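Local atomic coordinates of 5'-Methylthioadenosine Nucleosidase (Arabidopsis thaliana, PDB entry 2H8G), a protein that is a nucleosidase of the phosphorylase superfamily, an alpha/beta protein with a mixed central sheet flanked by helices and a pocket that holds adenine. Residues F131-V136 and V217-A222; V29-A34 and I112-C117; R174-D179 and I192-T197. All blocks are in the same frame, centred on the assembly; numbering follows the deposited sequence.

In the fold
Contacts 1 and 2 illustrate how a sheet is assembled in the buried core: 131-136 meets 217-222 antiparallel, and 29-34 meets 112-117 parallel. They adjoin, because strands 217-226 and 110-119 are neighbours, and probable backbone hydrogen bonds between Ala222 and Gly115 and Cys117 join them. Both combine main-chain bonds with apolar side chains. Contact 3 lies farther out, about 18 Å from contact 2 between centres, and is partly buried; there the chain leaving a helix meets the neighbouring strand 171-177, and polar side-chain bonds from arginine and asparagine carry more of the join. Contacts 1 and 3 are linked through the pairing of strands 130-138 and 171-177 and by the salt bridge from Asp135 to Arg174.

Contact 1. Residues F131-V136 and V217-A222; sequences FLVSDV and VVFLKA
Val133 lays its CB and CG2 against the root of the Phe219 side chain, with CG2 3.6 Å from Phe219 CB. Its CG1 is anti to the backbone N (chi1 174°), which places CG2 beside that N, where it also reaches CG of Lys221 at 4.0 Å. Beyond this point Lys221 bends at chi2 (-75°) and carries its ammonium group away from the strand pair to a salt bridge with Asp200, close to the adenine pocket. On the other face of the sheet Leu132 CD1 touches two side chains of the partner strand; it is tight against Val218 CG1 at 3.5 Å and looser against CD2 of Leu220.

The pair exemplifies an antiparallel junction in a mixed sheet of the phosphorylase superfamily, since strand 217-226 runs parallel to strand 110-119 on its other side. Phe131 and Lys221 form a hydrogen-bonded pair: Phe131 N reaches Lys221 O at 2.8 Å, and Lys221 N reaches Phe131 O at 3.0 Å. The pairing then slackens. From Val133 N to Phe219 O the bond is weak, at 3.4 Å, and the strands have splayed enough for a water to enter, donating to Val133 O at 2.8 Å and accepting from Phe219 N at 2.9 Å. This water lies in the plane of the Phe219 ring, at its edge. At Ser134 the chain turns a corner, after which Val136 points toward strand 217-226 again, its CG1 only loosely and obliquely near Phe219 CZ.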
ATOM      1  N   PHE A 131       2.177  -3.655 -23.439  1.00 17.21           N
ATOM      2  CA  PHE A 131       1.037  -2.746 -23.475  1.00 17.47           C
ATOM      3  C   PHE A 131       1.267  -1.380 -22.847  1.00 16.68           C
ATOM      4  O   PHE A 131       2.034  -1.236 -21.895  1.00 17.05           O
ATOM      5  CB  PHE A 131      -0.147  -3.361 -22.722  1.00 17.06           C
ATOM      6  CG  PHE A 131      -0.950  -4.351 -23.512  1.00 17.25           C
ATOM      7  CD1 PHE A 131      -0.455  -5.620 -23.798  1.00 17.28           C
ATOM      8  CD2 PHE A 131      -2.234  -4.022 -23.934  1.00 17.80           C
ATOM      9  CE1 PHE A 131      -1.235  -6.545 -24.491  1.00 19.28           C
ATOM     10  CE2 PHE A 131      -3.014  -4.940 -24.623  1.00 17.02           C
ATOM     11  CZ  PHE A 131      -2.516  -6.202 -24.904  1.00 19.14           C
ATOM     12  N   LEU A 132       0.560  -0.388 -23.382  1.00 17.98           N
ATOM     13  CA  LEU A 132       0.570   0.961 -22.835  1.00 19.83           C
ATOM     14  C   LEU A 132      -0.808   0.957 -22.161  1.00 21.42           C
ATOM     15  O   LEU A 132      -1.806   0.665 -22.813  1.00 25.69           O
ATOM     16  CB  LEU A 132       0.601   2.005 -23.952  1.00 22.39           C
ATOM     17  CG  LEU A 132       0.780   3.458 -23.515  1.00 26.52           C
ATOM     18  CD1 LEU A 132       2.132   3.633 -22.837  1.00 25.91           C
ATOM     19  CD2 LEU A 132       0.682   4.355 -24.736  1.00 25.45           C
ATOM     20  N   VAL A 133      -0.871   1.257 -20.872  1.00 20.08           N
ATOM     21  CA  VAL A 133      -2.148   1.231 -20.159  1.00 19.87           C
ATOM     22  C   VAL A 133      -2.997   2.495 -20.307  1.00 19.30           C
ATOM     23  O   VAL A 133      -2.480   3.605 -20.215  1.00 20.92           O
ATOM     24  CB  VAL A 133      -1.908   0.965 -18.652  1.00 19.08           C
ATOM     25  CG1 VAL A 133      -3.210   1.093 -17.874  1.00 19.13           C
ATOM     26  CG2 VAL A 133      -1.314  -0.422 -18.464  1.00 19.07           C
ATOM     27  N   SER A 134      -4.301   2.313 -20.522  1.00 20.10           N
ATOM     28  CA  SER A 134      -5.237   3.432 -20.663  1.00 21.81           C
ATOM     29  C   SER A 134      -5.666   3.947 -19.287  1.00 20.94           C
ATOM     30  O   SER A 134      -5.523   5.130 -18.981  1.00 21.62           O
ATOM     31  CB  SER A 134      -6.470   2.997 -21.465  1.00 22.47           C
ATOM     32  OG  SER A 134      -7.050   1.817 -20.938  1.00 27.11           O
ATOM     33  N   ASP A 135      -6.217   3.053 -18.472  1.00 22.22           N
ATOM     34  CA  ASP A 135      -6.619   3.394 -17.113  1.00 21.59           C
ATOM     35  C   ASP A 135      -6.368   2.185 -16.231  1.00 19.80           C
ATOM     36  O   ASP A 135      -6.103   1.089 -16.725  1.00 17.58           O
ATOM     37  CB  ASP A 135      -8.089   3.841 -17.031  1.00 24.03           C
ATOM     38  CG  ASP A 135      -9.047   2.871 -17.684  1.00 26.18           C
ATOM     39  OD1 ASP A 135      -8.725   1.673 -17.790  1.00 29.87           O
ATOM     40  OD2 ASP A 135     -10.146   3.317 -18.076  1.00 31.22           O
ATOM     41  N   VAL A 136      -6.452   2.388 -14.924  1.00 17.96           N
ATOM     42  CA  VAL A 136      -6.168   1.318 -13.986  1.00 16.85           C
ATOM     43  C   VAL A 136      -7.166   1.266 -12.838  1.00 18.16           C
ATOM     44  O   VAL A 136      -7.713   2.285 -12.431  1.00 18.44           O
ATOM     45  CB  VAL A 136      -4.737   1.494 -13.429  1.00 19.02           C
ATOM     46  CG1 VAL A 136      -4.640   2.803 -12.644  1.00 18.71           C
ATOM     47  CG2 VAL A 136      -4.352   0.301 -12.584  1.00 19.01           C
ATOM     48  N   VAL A 217       1.712   9.787 -14.902  1.00 18.42           N
ATOM     49  CA  VAL A 217       2.228   8.425 -14.859  1.00 19.74           C
ATOM     50  C   VAL A 217       1.792   7.610 -16.073  1.00 18.50           C
ATOM     51  O   VAL A 217       0.646   7.686 -16.524  1.00 19.36           O
ATOM     52  CB  VAL A 217       1.806   7.698 -13.556  1.00 21.18           C
ATOM     53  CG1 VAL A 217       0.299   7.623 -13.462  1.00 20.94           C
ATOM     54  CG2 VAL A 217       2.409   6.298 -13.518  1.00 22.43           C
ATOM     55  N   VAL A 218       2.742   6.852 -16.610  1.00 17.28           N
ATOM     56  CA  VAL A 218       2.512   5.990 -17.765  1.00 19.01           C
ATOM     57  C   VAL A 218       2.891   4.571 -17.357  1.00 18.52           C
ATOM     58  O   VAL A 218       3.707   4.380 -16.454  1.00 18.74           O
ATOM     59  CB  VAL A 218       3.375   6.438 -18.970  1.00 19.94           C
ATOM     60  CG1 VAL A 218       3.317   5.404 -20.090  1.00 26.45           C
ATOM     61  CG2 VAL A 218       2.875   7.787 -19.479  1.00 23.54           C
ATOM     62  N   PHE A 219       2.281   3.581 -18.002  1.00 16.95           N
ATOM     63  CA  PHE A 219       2.561   2.188 -17.680  1.00 18.00           C
ATOM     64  C   PHE A 219       2.974   1.374 -18.893  1.00 18.94           C
ATOM     65  O   PHE A 219       2.372   1.485 -19.961  1.00 21.40           O
ATOM     66  CB  PHE A 219       1.330   1.502 -17.070  1.00 18.43           C
ATOM     67  CG  PHE A 219       0.739   2.229 -15.897  1.00 17.58           C
ATOM     68  CD1 PHE A 219      -0.073   3.339 -16.092  1.00 20.51           C
ATOM     69  CD2 PHE A 219       1.000   1.810 -14.596  1.00 18.77           C
ATOM     70  CE1 PHE A 219      -0.619   4.025 -15.003  1.00 22.16           C
ATOM     71  CE2 PHE A 219       0.462   2.486 -13.507  1.00 21.09           C
ATOM     72  CZ  PHE A 219      -0.348   3.593 -13.711  1.00 21.47           C
ATOM     73  N   LEU A 220       4.011   0.564 -18.723  1.00 17.10           N
ATOM     74  CA  LEU A 220       4.464  -0.336 -19.775  1.00 17.07           C
ATOM     75  C   LEU A 220       4.335  -1.697 -19.110  1.00 17.43           C
ATOM     76  O   LEU A 220       5.047  -2.000 -18.150  1.00 17.66           O
ATOM     77  CB  LEU A 220       5.917  -0.060 -20.160  1.00 17.79           C
ATOM     78  CG  LEU A 220       6.169   1.322 -20.767  1.00 19.89           C
ATOM     79  CD1 LEU A 220       7.656   1.492 -21.034  1.00 19.89           C
ATOM     80  CD2 LEU A 220       5.368   1.481 -22.057  1.00 21.33           C
ATOM     81  N   LYS A 221       3.402  -2.504 -19.599  1.00 16.44           N
ATOM     82  CA  LYS A 221       3.156  -3.812 -19.005  1.00 16.07           C
ATOM     83  C   LYS A 221       3.336  -4.918 -20.032  1.00 16.23           C
ATOM     84  O   LYS A 221       2.616  -4.981 -21.031  1.00 16.77           O
ATOM     85  CB  LYS A 221       1.743  -3.837 -18.408  1.00 17.51           C
ATOM     86  CG  LYS A 221       1.563  -2.845 -17.245  1.00 17.35           C
ATOM     87  CD  LYS A 221       2.246  -3.333 -15.968  1.00 16.70           C
ATOM     88  CE  LYS A 221       2.379  -2.210 -14.930  1.00 16.68           C
ATOM     89  NZ  LYS A 221       2.801  -2.728 -13.595  1.00 17.00           N
ATOM     90  N   ALA A 222       4.315  -5.781 -19.772  1.00 16.15           N
ATOM     91  CA  ALA A 222       4.655  -6.877 -20.672  1.00 17.14           C
ATOM     92  C   ALA A 222       4.027  -8.195 -20.219  1.00 15.25           C
ATOM     93  O   ALA A 222       4.250  -8.654 -19.097  1.00 16.19           O
ATOM     94  CB  ALA A 222       6.168  -7.009 -20.754  1.00 16.98           C
TER
HETATM   95  O   HOH W   1       0.199   4.329 -19.885  1.00 19.52           O

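Contact 2. Residues V29-A34 and I112-C117; sequences VVFVIA and INAGTC. With ADE (adenine), chain C.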
ATOM      1  N   VAL A  29      12.999  11.522 -15.521  1.00 25.92           N
ATOM      2  CA  VAL A  29      12.023  10.443 -15.569  1.00 25.67           C
ATOM      3  C   VAL A  29      12.372   9.425 -14.499  1.00 24.20           C
ATOM      4  O   VAL A  29      13.542   9.111 -14.294  1.00 23.72           O
ATOM      5  CB  VAL A  29      12.049   9.720 -16.930  1.00 25.91           C
ATOM      6  CG1 VAL A  29      11.017   8.594 -16.944  1.00 26.24           C
ATOM      7  CG2 VAL A  29      11.789  10.710 -18.054  1.00 28.59           C
ATOM      8  N   VAL A  30      11.355   8.917 -13.810  1.00 24.06           N
ATOM      9  CA  VAL A  30      11.572   7.898 -12.796  1.00 21.85           C
ATOM     10  C   VAL A  30      10.814   6.645 -13.198  1.00 21.00           C
ATOM     11  O   VAL A  30       9.615   6.704 -13.478  1.00 22.21           O
ATOM     12  CB  VAL A  30      11.055   8.322 -11.399  1.00 23.48           C
ATOM     13  CG1 VAL A  30      11.029   7.114 -10.467  1.00 24.48           C
ATOM     14  CG2 VAL A  30      11.953   9.400 -10.806  1.00 23.41           C
ATOM     15  N   PHE A  31      11.525   5.525 -13.265  1.00 19.60           N
ATOM     16  CA  PHE A  31      10.899   4.245 -13.569  1.00 19.24           C
ATOM     17  C   PHE A  31      10.686   3.561 -12.229  1.00 19.39           C
ATOM     18  O   PHE A  31      11.615   3.476 -11.425  1.00 20.22           O
ATOM     19  CB  PHE A  31      11.812   3.330 -14.394  1.00 19.47           C
ATOM     20  CG  PHE A  31      11.800   3.605 -15.870  1.00 20.15           C
ATOM     21  CD1 PHE A  31      12.540   4.654 -16.404  1.00 24.95           C
ATOM     22  CD2 PHE A  31      11.064   2.796 -16.734  1.00 20.50           C
ATOM     23  CE1 PHE A  31      12.551   4.894 -17.780  1.00 25.31           C
ATOM     24  CE2 PHE A  31      11.067   3.028 -18.113  1.00 21.88           C
ATOM     25  CZ  PHE A  31      11.814   4.079 -18.634  1.00 26.63           C
ATOM     26  N   VAL A  32       9.466   3.098 -11.976  1.00 19.16           N
ATOM     27  CA  VAL A  32       9.176   2.368 -10.751  1.00 18.36           C
ATOM     28  C   VAL A  32       9.032   0.935 -11.244  1.00 19.15           C
ATOM     29  O   VAL A  32       8.138   0.634 -12.038  1.00 18.41           O
ATOM     30  CB  VAL A  32       7.863   2.831 -10.097  1.00 16.99           C
ATOM     31  CG1 VAL A  32       7.507   1.899  -8.948  1.00 18.31           C
ATOM     32  CG2 VAL A  32       8.018   4.260  -9.585  1.00 17.80           C
ATOM     33  N   ILE A  33       9.940   0.067 -10.803  1.00 18.27           N
ATOM     34  CA  ILE A  33       9.955  -1.333 -11.228  1.00 18.74           C
ATOM     35  C   ILE A  33      10.013  -2.246 -10.007  1.00 18.86           C
ATOM     36  O   ILE A  33      10.922  -2.149  -9.182  1.00 21.24           O
ATOM     37  CB  ILE A  33      11.163  -1.583 -12.162  1.00 19.93           C
ATOM     38  CG1 ILE A  33      11.083  -0.612 -13.349  1.00 19.98           C
ATOM     39  CG2 ILE A  33      11.176  -3.027 -12.646  1.00 20.33           C
ATOM     40  CD1 ILE A  33      12.219  -0.731 -14.352  1.00 21.59           C
ATOM     41  N   ALA A  34       9.038  -3.144  -9.908  1.00 18.33           N
ATOM     42  CA  ALA A  34       8.923  -4.047  -8.768  1.00 18.30           C
ATOM     43  C   ALA A  34      10.018  -5.089  -8.581  1.00 20.12           C
ATOM     44  O   ALA A  34      10.453  -5.328  -7.454  1.00 21.43           O
ATOM     45  CB  ALA A  34       7.577  -4.747  -8.812  1.00 18.97           C
ATOM     46  N   ILE A 112       7.179   6.249 -14.920  1.00 17.62           N
ATOM     47  CA  ILE A 112       6.851   5.131 -15.790  1.00 18.45           C
ATOM     48  C   ILE A 112       6.900   3.873 -14.939  1.00 18.76           C
ATOM     49  O   ILE A 112       7.947   3.538 -14.388  1.00 18.21           O
ATOM     50  CB  ILE A 112       7.866   4.944 -16.945  1.00 18.79           C
ATOM     51  CG1 ILE A 112       7.927   6.203 -17.812  1.00 20.66           C
ATOM     52  CG2 ILE A 112       7.459   3.732 -17.789  1.00 19.22           C
ATOM     53  CD1 ILE A 112       8.955   6.122 -18.926  1.00 22.36           C
ATOM     54  N   ASN A 113       5.762   3.201 -14.801  1.00 16.68           N
ATOM     55  CA  ASN A 113       5.698   1.952 -14.048  1.00 16.73           C
ATOM     56  C   ASN A 113       5.843   0.869 -15.112  1.00 16.53           C
ATOM     57  O   ASN A 113       4.937   0.645 -15.904  1.00 16.78           O
ATOM     58  CB  ASN A 113       4.341   1.821 -13.339  1.00 16.99           C
ATOM     59  CG  ASN A 113       4.169   0.481 -12.635  1.00 16.81           C
ATOM     60  OD1 ASN A 113       3.058  -0.052 -12.563  1.00 17.76           O
ATOM     61  ND2 ASN A 113       5.262  -0.060 -12.097  1.00 17.92           N
ATOM     62  N   ALA A 114       7.004   0.223 -15.152  1.00 16.70           N
ATOM     63  CA  ALA A 114       7.253  -0.817 -16.143  1.00 16.26           C
ATOM     64  C   ALA A 114       7.394  -2.160 -15.456  1.00 16.05           C
ATOM     65  O   ALA A 114       8.052  -2.269 -14.424  1.00 17.33           O
ATOM     66  CB  ALA A 114       8.526  -0.492 -16.931  1.00 17.27           C
ATOM     67  N   GLY A 115       6.767  -3.185 -16.023  1.00 15.14           N
ATOM     68  CA  GLY A 115       6.866  -4.503 -15.431  1.00 16.93           C
ATOM     69  C   GLY A 115       6.076  -5.541 -16.195  1.00 16.92           C
ATOM     70  O   GLY A 115       5.409  -5.229 -17.185  1.00 17.35           O
ATOM     71  N   THR A 116       6.176  -6.781 -15.730  1.00 16.25           N
ATOM     72  CA  THR A 116       5.472  -7.902 -16.325  1.00 16.21           C
ATOM     73  C   THR A 116       4.051  -7.974 -15.775  1.00 17.20           C
ATOM     74  O   THR A 116       3.739  -7.397 -14.732  1.00 18.84           O
ATOM     75  CB  THR A 116       6.208  -9.228 -16.037  1.00 19.35           C
ATOM     76  OG1 THR A 116       6.492  -9.336 -14.637  1.00 20.48           O
ATOM     77  CG2 THR A 116       7.502  -9.285 -16.816  1.00 18.58           C
ATOM     78  N   CYS A 117       3.189  -8.700 -16.472  1.00 16.06           N
ATOM     79  CA  CYS A 117       1.801  -8.810 -16.045  1.00 16.81           C
ATOM     80  C   CYS A 117       1.134 -10.001 -16.699  1.00 17.17           C
ATOM     81  O   CYS A 117       1.697 -10.630 -17.597  1.00 16.67           O
ATOM     82  CB  CYS A 117       1.029  -7.546 -16.449  1.00 18.13           C
ATOM     83  SG  CYS A 117       0.799  -7.357 -18.241  1.00 19.07           S
TER
HETATM   84  N9  ADE C 701       2.505 -10.708 -13.019  1.00 21.70           N
HETATM   85  C8  ADE C 701       2.688 -11.574 -14.041  1.00 22.24           C
HETATM   86  N7  ADE C 701       1.610 -12.353 -14.298  1.00 21.37           N
HETATM   87  C5  ADE C 701       0.687 -11.947 -13.371  1.00 19.54           C
HETATM   88  C6  ADE C 701      -0.669 -12.340 -13.071  1.00 21.85           C
HETATM   89  N6  ADE C 701      -1.278 -13.295 -13.763  1.00 20.62           N
HETATM   90  N1  ADE C 701      -1.331 -11.680 -12.008  1.00 19.92           N
HETATM   91  C2  ADE C 701      -0.685 -10.695 -11.301  1.00 20.55           C
HETATM   92  N3  ADE C 701       0.613 -10.256 -11.523  1.00 20.76           N
HETATM   93  C4  ADE C 701       1.224 -10.925 -12.569  1.00 19.72           C
HETATM   94  O   HOH W   2       7.388  -3.703 -12.185  1.00 20.43           O
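Ile112 rests its CB over one face of the Phe31 ring, 4.1 Å from the centroid and 22° off the ring normal, a CH-pi contact displaced toward the rim. From CB the side chain divides. The CG2 branch stays by the same ring, 3.7 Å from Phe31 CE2, while CG1, anti to the carbonyl carbon (chi1 -59°), heads for Val29 and comes within 4.0 Å of its CG1. The terminal CD1 touches both residues, 3.5 Å from Phe31 CZ and 3.8 Å from Val29 CG1. Ile112 thus follows the CD2-CE2-CZ side of the Phe31 ring, with Ala114 CB at the ring edge and Ala252 and Ile256 of helix 233-259 packing on it as well.

Strands 28-32 and 110-119 are parallel neighbours in the central sheet of this alpha/beta fold, and the main chain follows the parallel pattern: Ile112 donates its N-H to Val30 O and accepts from Val32 N. One residue on, Asn113 adds a side-chain bond to the scheme. Its ND2 reaches Val32 O at 3.0 Å; that oxygen lies in the amide plane, yet the donor stands 39° out of the carbonyl plane. Ala114 N shares the same acceptor through a weak 3.3 Å bond, while Asn113 OD1 is taken by Lys221. Farther along, where the strands diverge, a water accepts from Ala34 N and probably donates to Ala114 O. The strand 110-119 continues to the adenine, whose N7 lies 3.4 Å from Cys117 C; Lys199 and Asp225 supply hydrogen bonds to the ligand.

Contact 3. Residues R174-D179 and I192-T197; sequences RLSTGD and IANDAT
Arg174 reaches across to the carbonyl of Asn194: NH1 donates to Asn194 O at 2.8 Å in a bent bond, the oxygen tilted from the guanidinium plane. The side chain leaves the strand extended, with CG anti to the backbone N (chi1 166°), which brings CD to 3.2 Å from Asn194 O, and the bend at chi3 (-67°) then turns NE toward its salt bridge with Asp135, so the guanidinium ties a helix end to strand 130-138.

Asn194 adopts the conformation with CG between backbone N and carbonyl carbon (chi1 66°), which sets the amide between the following backbone and strand 171-177. OD1 accepts a weak bond from Ala196 N, 2.9 Å away, and ND2 points to Ser176 OG at 3.2 Å, although the position of that hydroxyl is less certain. Beside this amide, Ser176 CB and Ala196 CB meet at 3.6 Å.

Main chain and water complete the join. Thr197 N donates to Arg174 O at 2.9 Å, and one water accepts from Arg174 N, donates to Asp195 O and hydrogen-bonds with Thr197 OG1. The carboxylate of Asp195 meanwhile pairs with Lys123. Asp195, with positive phi, closes helix 185-193 in a Schellman motif, which reverses the chain into strand 198-200 alongside strand 171-177: the helix-to-strand turn of a beta-alpha-beta unit.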
ATOM      1  N   ARG A 174      -6.998  -1.717 -20.290  1.00 17.56           N
ATOM      2  CA  ARG A 174      -7.138  -1.385 -18.879  1.00 17.10           C
ATOM      3  C   ARG A 174      -6.370  -2.410 -18.052  1.00 15.92           C
ATOM      4  O   ARG A 174      -6.316  -3.590 -18.402  1.00 17.22           O
ATOM      5  CB  ARG A 174      -8.623  -1.391 -18.479  1.00 18.03           C
ATOM      6  CG  ARG A 174      -8.861  -1.392 -16.977  1.00 19.13           C
ATOM      7  CD  ARG A 174     -10.336  -1.228 -16.642  1.00 21.48           C
ATOM      8  NE  ARG A 174     -10.821   0.095 -17.019  1.00 24.31           N
ATOM      9  CZ  ARG A 174     -12.076   0.504 -16.860  1.00 27.39           C
ATOM     10  NH1 ARG A 174     -12.979  -0.309 -16.331  1.00 27.30           N
ATOM     11  NH2 ARG A 174     -12.421   1.733 -17.219  1.00 26.65           N
ATOM     12  N   LEU A 175      -5.776  -1.935 -16.960  1.00 15.25           N
ATOM     13  CA  LEU A 175      -5.002  -2.759 -16.044  1.00 15.50           C
ATOM     14  C   LEU A 175      -5.762  -2.919 -14.726  1.00 16.14           C
ATOM     15  O   LEU A 175      -6.308  -1.949 -14.203  1.00 17.20           O
ATOM     16  CB  LEU A 175      -3.652  -2.087 -15.763  1.00 16.64           C
ATOM     17  CG  LEU A 175      -2.768  -2.709 -14.673  1.00 16.56           C
ATOM     18  CD1 LEU A 175      -2.389  -4.120 -15.070  1.00 16.74           C
ATOM     19  CD2 LEU A 175      -1.517  -1.856 -14.466  1.00 18.05           C
ATOM     20  N   SER A 176      -5.796  -4.138 -14.197  1.00 15.06           N
ATOM     21  CA  SER A 176      -6.465  -4.403 -12.928  1.00 14.79           C
ATOM     22  C   SER A 176      -5.410  -4.945 -11.966  1.00 16.51           C
ATOM     23  O   SER A 176      -4.733  -5.943 -12.257  1.00 15.98           O
ATOM     24  CB  SER A 176      -7.606  -5.404 -13.122  1.00 15.26           C
ATOM     25  OG  SER A 176      -8.390  -5.485 -11.945  1.00 16.34           O
ATOM     26  N   THR A 177      -5.284  -4.268 -10.830  1.00 14.46           N
ATOM     27  CA  THR A 177      -4.296  -4.572  -9.804  1.00 14.72           C
ATOM     28  C   THR A 177      -4.849  -5.259  -8.565  1.00 15.69           C
ATOM     29  O   THR A 177      -5.946  -4.945  -8.106  1.00 15.69           O
ATOM     30  CB  THR A 177      -3.621  -3.256  -9.343  1.00 15.14           C
ATOM     31  OG1 THR A 177      -2.955  -2.656 -10.461  1.00 15.74           O
ATOM     32  CG2 THR A 177      -2.636  -3.503  -8.205  1.00 17.24           C
ATOM     33  N   GLY A 178      -4.061  -6.179  -8.020  1.00 15.13           N
ATOM     34  CA  GLY A 178      -4.426  -6.873  -6.802  1.00 15.26           C
ATOM     35  C   GLY A 178      -3.150  -7.422  -6.191  1.00 15.52           C
ATOM     36  O   GLY A 178      -2.166  -7.623  -6.903  1.00 16.53           O
ATOM     37  N   ASP A 179      -3.146  -7.684  -4.890  1.00 15.64           N
ATOM     38  CA  ASP A 179      -1.937  -8.202  -4.264  1.00 15.71           C
ATOM     39  C   ASP A 179      -1.718  -9.702  -4.334  1.00 16.85           C
ATOM     40  O   ASP A 179      -0.813 -10.223  -3.680  1.00 17.95           O
ATOM     41  CB  ASP A 179      -1.855  -7.745  -2.814  1.00 15.50           C
ATOM     42  CG  ASP A 179      -1.375  -6.326  -2.701  1.00 17.15           C
ATOM     43  OD1 ASP A 179      -2.216  -5.413  -2.578  1.00 18.65           O
ATOM     44  OD2 ASP A 179      -0.146  -6.124  -2.761  1.00 16.34           O
ATOM     45  N   ILE A 192     -13.446  -9.549 -14.832  1.00 28.20           N
ATOM     46  CA  ILE A 192     -14.250  -9.710 -16.037  1.00 29.00           C
ATOM     47  C   ILE A 192     -15.227  -8.543 -16.139  1.00 28.61           C
ATOM     48  O   ILE A 192     -15.489  -8.029 -17.226  1.00 28.49           O
ATOM     49  CB  ILE A 192     -15.049 -11.029 -16.011  1.00 30.00           C
ATOM     50  CG1 ILE A 192     -14.091 -12.223 -15.982  1.00 31.89           C
ATOM     51  CG2 ILE A 192     -15.953 -11.105 -17.232  1.00 32.27           C
ATOM     52  CD1 ILE A 192     -14.783 -13.580 -15.992  1.00 32.31           C
ATOM     53  N   ALA A 193     -15.745  -8.116 -14.990  1.00 27.61           N
ATOM     54  CA  ALA A 193     -16.696  -7.014 -14.931  1.00 27.86           C
ATOM     55  C   ALA A 193     -16.066  -5.650 -15.209  1.00 28.57           C
ATOM     56  O   ALA A 193     -16.729  -4.768 -15.758  1.00 29.85           O
ATOM     57  CB  ALA A 193     -17.393  -7.000 -13.572  1.00 28.05           C
ATOM     58  N   ASN A 194     -14.800  -5.464 -14.832  1.00 27.07           N
ATOM     59  CA  ASN A 194     -14.148  -4.180 -15.075  1.00 26.84           C
ATOM     60  C   ASN A 194     -13.508  -4.106 -16.461  1.00 25.80           C
ATOM     61  O   ASN A 194     -12.886  -3.108 -16.815  1.00 25.69           O
ATOM     62  CB  ASN A 194     -13.122  -3.838 -13.971  1.00 26.05           C
ATOM     63  CG  ASN A 194     -11.923  -4.777 -13.937  1.00 27.63           C
ATOM     64  OD1 ASN A 194     -11.442  -5.238 -14.970  1.00 28.77           O
ATOM     65  ND2 ASN A 194     -11.413  -5.031 -12.735  1.00 25.43           N
ATOM     66  N   ASP A 195     -13.681  -5.174 -17.234  1.00 26.61           N
ATOM     67  CA  ASP A 195     -13.183  -5.253 -18.605  1.00 26.71           C
ATOM     68  C   ASP A 195     -11.679  -5.018 -18.760  1.00 25.60           C
ATOM     69  O   ASP A 195     -11.231  -4.410 -19.734  1.00 25.27           O
ATOM     70  CB  ASP A 195     -13.959  -4.259 -19.475  1.00 31.16           C
ATOM     71  CG  ASP A 195     -13.841  -4.558 -20.954  1.00 35.14           C
ATOM     72  OD1 ASP A 195     -14.075  -5.722 -21.345  1.00 38.57           O
ATOM     73  OD2 ASP A 195     -13.527  -3.629 -21.729  1.00 39.87           O
ATOM     74  N   ALA A 196     -10.900  -5.512 -17.805  1.00 23.70           N
ATOM     75  CA  ALA A 196      -9.455  -5.351 -17.861  1.00 21.59           C
ATOM     76  C   ALA A 196      -8.844  -6.301 -18.886  1.00 19.79           C
ATOM     77  O   ALA A 196      -9.364  -7.390 -19.127  1.00 21.58           O
ATOM     78  CB  ALA A 196      -8.847  -5.620 -16.489  1.00 23.15           C
ATOM     79  N   THR A 197      -7.740  -5.876 -19.494  1.00 18.91           N
ATOM     80  CA  THR A 197      -7.032  -6.705 -20.452  1.00 18.06           C
ATOM     81  C   THR A 197      -5.803  -7.263 -19.759  1.00 18.09           C
ATOM     82  O   THR A 197      -5.327  -8.344 -20.104  1.00 17.32           O
ATOM     83  CB  THR A 197      -6.544  -5.886 -21.668  1.00 18.68           C
ATOM     84  OG1 THR A 197      -7.673  -5.429 -22.418  1.00 19.95           O
ATOM     85  CG2 THR A 197      -5.649  -6.728 -22.567  1.00 19.20           C
TER
HETATM   86  O   HOH W   3      -9.137  -3.394 -21.398  1.00 23.27           O